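Local coordinates for protein PKS (Streptomyces sp. CNQ431, PDB 5YDA) that probably loads acyl building blocks for splenocin assembly, this chain being the broadly selective acyltransferase domain of a larger polyketide synthase, at residues A235-V246 / V263-V274. Numbering follows the deposited sequence.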
loop_
_atom_site.group_PDB
_atom_site.type_symbol
_atom_site.label_atom_id
_atom_site.label_comp_id
_atom_site.label_asym_id
_atom_site.label_seq_id
_atom_site.Cartn_x
_atom_site.Cartn_y
_atom_site.Cartn_z
ATOM N N ALA A 235 -10.588 -22.678 -1.485
ATOM C CA ALA A 235 -10.669 -21.840 -0.297
ATOM C C ALA A 235 -9.275 -21.539 0.223
ATOM O O ALA A 235 -8.303 -22.231 -0.090
ATOM C CB ALA A 235 -11.511 -22.496 0.800
ATOM N N THR A 236 -9.193 -20.479 1.019
ATOM C CA THR A 236 -7.942 -20.013 1.593
ATOM C C THR A 236 -8.176 -19.714 3.067
ATOM O O THR A 236 -9.213 -19.154 3.438
ATOM C CB THR A 236 -7.406 -18.753 0.869
ATOM O OG1 THR A 236 -7.309 -19.011 -0.537
ATOM C CG2 THR A 236 -6.013 -18.395 1.385
ATOM N N VAL A 237 -7.224 -20.111 3.908
ATOM C CA VAL A 237 -7.289 -19.829 5.331
ATOM C C VAL A 237 -6.019 -19.092 5.726
ATOM O O VAL A 237 -4.913 -19.500 5.355
ATOM C CB VAL A 237 -7.499 -21.114 6.161
ATOM C CG1 VAL A 237 -6.383 -22.119 5.904
ATOM C CG2 VAL A 237 -7.630 -20.780 7.664
ATOM N N GLY A 238 -6.178 -17.980 6.443
ATOM C CA GLY A 238 -5.037 -17.282 7.014
ATOM C C GLY A 238 -4.774 -17.840 8.400
ATOM O O GLY A 238 -5.684 -17.919 9.226
ATOM N N VAL A 239 -3.534 -18.258 8.638
ATOM C CA VAL A 239 -3.131 -18.895 9.882
ATOM C C VAL A 239 -2.126 -17.994 10.576
ATOM O O VAL A 239 -1.101 -17.629 9.984
ATOM C CB VAL A 239 -2.514 -20.284 9.641
ATOM C CG1 VAL A 239 -2.191 -20.953 10.980
ATOM C CG2 VAL A 239 -3.436 -21.158 8.782
ATOM N N ALA A 240 -2.418 -17.649 11.833
ATOM C CA ALA A 240 -1.584 -16.757 12.638
ATOM C C ALA A 240 -0.528 -17.590 13.356
ATOM O O ALA A 240 -0.565 -17.803 14.564
ATOM C CB ALA A 240 -2.436 -15.969 13.625
ATOM N N ALA A 241 0.391 -18.109 12.561
ATOM C CA ALA A 241 1.523 -18.866 13.054
ATOM C C ALA A 241 2.529 -18.926 11.919
ATOM O O ALA A 241 2.175 -18.768 10.749
ATOM C CB ALA A 241 1.122 -20.267 13.499
ATOM N N CYS A 242 3.784 -19.145 12.276
ATOM C CA CYS A 242 4.845 -19.178 11.284
ATOM C C CYS A 242 4.752 -20.440 10.443
ATOM O O CYS A 242 4.173 -21.454 10.848
ATOM C CB CYS A 242 6.213 -19.116 11.937
ATOM S SG CYS A 242 6.547 -20.560 12.917
ATOM N N ALA A 243 5.335 -20.360 9.248
ATOM C CA ALA A 243 5.194 -21.434 8.277
ATOM C C ALA A 243 5.727 -22.760 8.806
ATOM O O ALA A 243 5.180 -23.815 8.468
ATOM C CB ALA A 243 5.906 -21.045 6.980
ATOM N N ASP A 244 6.792 -22.730 9.621
ATOM C CA ASP A 244 7.362 -23.963 10.169
ATOM C C ASP A 244 6.335 -24.743 10.983
ATOM O O ASP A 244 6.318 -25.979 10.956
ATOM C CB ASP A 244 8.582 -23.641 11.032
ATOM C CG ASP A 244 9.816 -23.325 10.202
ATOM O OD1 ASP A 244 10.803 -22.810 10.774
ATOM O OD2 ASP A 244 9.797 -23.597 8.978
ATOM N N THR A 245 5.472 -24.043 11.713
ATOM C CA THR A 245 4.413 -24.717 12.453
ATOM C C THR A 245 3.323 -25.250 11.525
ATOM O O THR A 245 2.688 -26.269 11.827
ATOM C CB THR A 245 3.825 -23.741 13.481
ATOM O OG1 THR A 245 4.840 -23.385 14.428
ATOM C CG2 THR A 245 2.627 -24.348 14.201
ATOM N N VAL A 246 3.087 -24.591 10.398
ATOM C CA VAL A 246 1.979 -24.994 9.538
ATOM C C VAL A 246 2.385 -26.106 8.575
ATOM O O VAL A 246 1.598 -27.019 8.300
ATOM C CB VAL A 246 1.441 -23.758 8.796
ATOM C CG1 VAL A 246 0.327 -24.148 7.859
ATOM C CG2 VAL A 246 0.972 -22.713 9.813
ATOM N N VAL A 263 4.448 -14.614 12.127
ATOM C CA VAL A 263 3.219 -15.039 12.787
ATOM C C VAL A 263 2.054 -15.064 11.806
ATOM O O VAL A 263 0.899 -14.892 12.214
ATOM C CB VAL A 263 2.871 -14.116 13.979
ATOM C CG1 VAL A 263 3.918 -14.239 15.106
ATOM C CG2 VAL A 263 2.708 -12.654 13.513
ATOM N N ALA A 264 2.323 -15.249 10.510
ATOM C CA ALA A 264 1.233 -15.175 9.538
ATOM C C ALA A 264 1.597 -15.931 8.267
ATOM O O ALA A 264 2.643 -15.679 7.659
ATOM C CB ALA A 264 0.899 -13.715 9.201
ATOM N N CYS A 265 0.730 -16.847 7.864
ATOM C CA CYS A 265 0.868 -17.477 6.563
ATOM C C CYS A 265 -0.532 -17.833 6.093
ATOM O O CYS A 265 -1.497 -17.731 6.850
ATOM C CB CYS A 265 1.810 -18.684 6.628
ATOM S SG CYS A 265 1.192 -19.992 7.654
ATOM N N THR A 266 -0.657 -18.191 4.822
ATOM C CA THR A 266 -1.949 -18.605 4.290
ATOM C C THR A 266 -1.826 -19.971 3.627
ATOM O O THR A 266 -0.771 -20.329 3.091
ATOM C CB THR A 266 -2.517 -17.593 3.280
ATOM O OG1 THR A 266 -1.660 -17.549 2.135
ATOM C CG2 THR A 266 -2.603 -16.214 3.905
ATOM N N VAL A 267 -2.917 -20.726 3.679
ATOM C CA VAL A 267 -2.984 -22.062 3.108
ATOM C C VAL A 267 -4.224 -22.124 2.231
ATOM O O VAL A 267 -5.286 -21.616 2.611
ATOM C CB VAL A 267 -3.017 -23.162 4.196
ATOM C CG1 VAL A 267 -3.169 -24.532 3.560
ATOM C CG2 VAL A 267 -1.728 -23.129 5.040
ATOM N N ALA A 268 -4.076 -22.709 1.036
ATOM C CA ALA A 268 -5.137 -22.741 0.036
ATOM C C ALA A 268 -5.273 -24.146 -0.535
ATOM O O ALA A 268 -4.308 -24.914 -0.575
ATOM C CB ALA A 268 -4.856 -21.753 -1.103
ATOM N N GLY A 269 -6.479 -24.469 -0.989
ATOM C CA GLY A 269 -6.729 -25.765 -1.597
ATOM C C GLY A 269 -8.219 -25.961 -1.757
ATOM O O GLY A 269 -8.987 -24.994 -1.681
ATOM N N ASP A 270 -8.629 -27.219 -1.952
ATOM C CA ASP A 270 -10.066 -27.419 -2.083
ATOM C C ASP A 270 -10.727 -27.281 -0.720
ATOM O O ASP A 270 -10.091 -27.438 0.324
ATOM C CB ASP A 270 -10.403 -28.764 -2.724
ATOM C CG ASP A 270 -9.881 -29.924 -1.950
ATOM O OD1 ASP A 270 -10.607 -30.430 -1.044
ATOM O OD2 ASP A 270 -8.748 -30.342 -2.284
ATOM N N THR A 271 -12.016 -26.951 -0.743
ATOM C CA THR A 271 -12.688 -26.547 0.484
ATOM C C THR A 271 -12.696 -27.667 1.518
ATOM O O THR A 271 -12.513 -27.407 2.711
ATOM C CB THR A 271 -14.102 -26.068 0.165
ATOM O OG1 THR A 271 -14.021 -25.059 -0.854
ATOM C CG2 THR A 271 -14.738 -25.446 1.391
ATOM N N ASP A 272 -12.871 -28.918 1.080
ATOM C CA ASP A 272 -12.864 -30.051 2.008
ATOM C C ASP A 272 -11.535 -30.156 2.747
ATOM O O ASP A 272 -11.503 -30.337 3.968
ATOM C CB ASP A 272 -13.141 -31.359 1.261
ATOM C CG ASP A 272 -14.605 -31.537 0.912
ATOM O OD1 ASP A 272 -15.455 -30.795 1.465
ATOM O OD2 ASP A 272 -14.902 -32.435 0.087
ATOM N N ALA A 273 -10.428 -30.092 2.009
ATOM C CA ALA A 273 -9.114 -30.147 2.636
ATOM C C ALA A 273 -8.909 -28.976 3.599
ATOM O O ALA A 273 -8.305 -29.140 4.665
ATOM C CB ALA A 273 -8.027 -30.160 1.561
ATOM N N VAL A 274 -9.416 -27.793 3.247
ATOM C CA VAL A 274 -9.252 -26.633 4.120
ATOM C C VAL A 274 -10.082 -26.808 5.387
ATOM O O VAL A 274 -9.625 -26.473 6.491
ATOM C CB VAL A 274 -9.608 -25.334 3.364
ATOM C CG1 VAL A 274 -9.810 -24.173 4.330
ATOM C CG2 VAL A 274 -8.515 -24.985 2.364
#
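Val237 and Val267 pair directly on adjacent antiparallel strands, their side chains side by side on the same face, with CG1 of Val237 3.9 Å from CB of Val267. Their backbones close a reciprocal pair of hydrogen bonds, Val237 N to Val267 O at 2.8 Å and Val267 N back to Val237 O. Ala235 with Gly269 and Val239 with Cys265 repeat this hydrogen-bonded pairing, and the beta-branched valines suit this extended backbone.

The face bearing the valines is roofed by two helices. From helix 243-246, Val246 sets CG1 3.6 Å from Val267 CG2 and CG2 3.5 Å from Cys265 SG. Cys265 turns its sulfur between its own N and carbonyl carbon (chi1 64°), against Val246 CG2, where the small thiol fits. At the other end Val274, in helix 271-283, brings CG1 to 4.2 Å from Val237 CB, while its CG2 packs on small Ala235. Asp270 caps this helix, its OD1 accepting from Ala273 N at 3.1 Å from above the carboxylate plane; Leu277 farther along touches both central valines.

On the opposite face, Thr236 lays CG2 4.1 Å from Thr266 CB, and its OG1 is hydrogen-bonded to Ala295 O. Gly238, with no side chain, lets Thr266 CG2 lie over its CA.

Strands 254-261 and 288-290 flank the pair, giving a four-stranded antiparallel sheet with helices on one face: the ferredoxin-like small subdomain characteristic of acyltransferases of this family, set beside the larger alpha/beta hydrolase-like part.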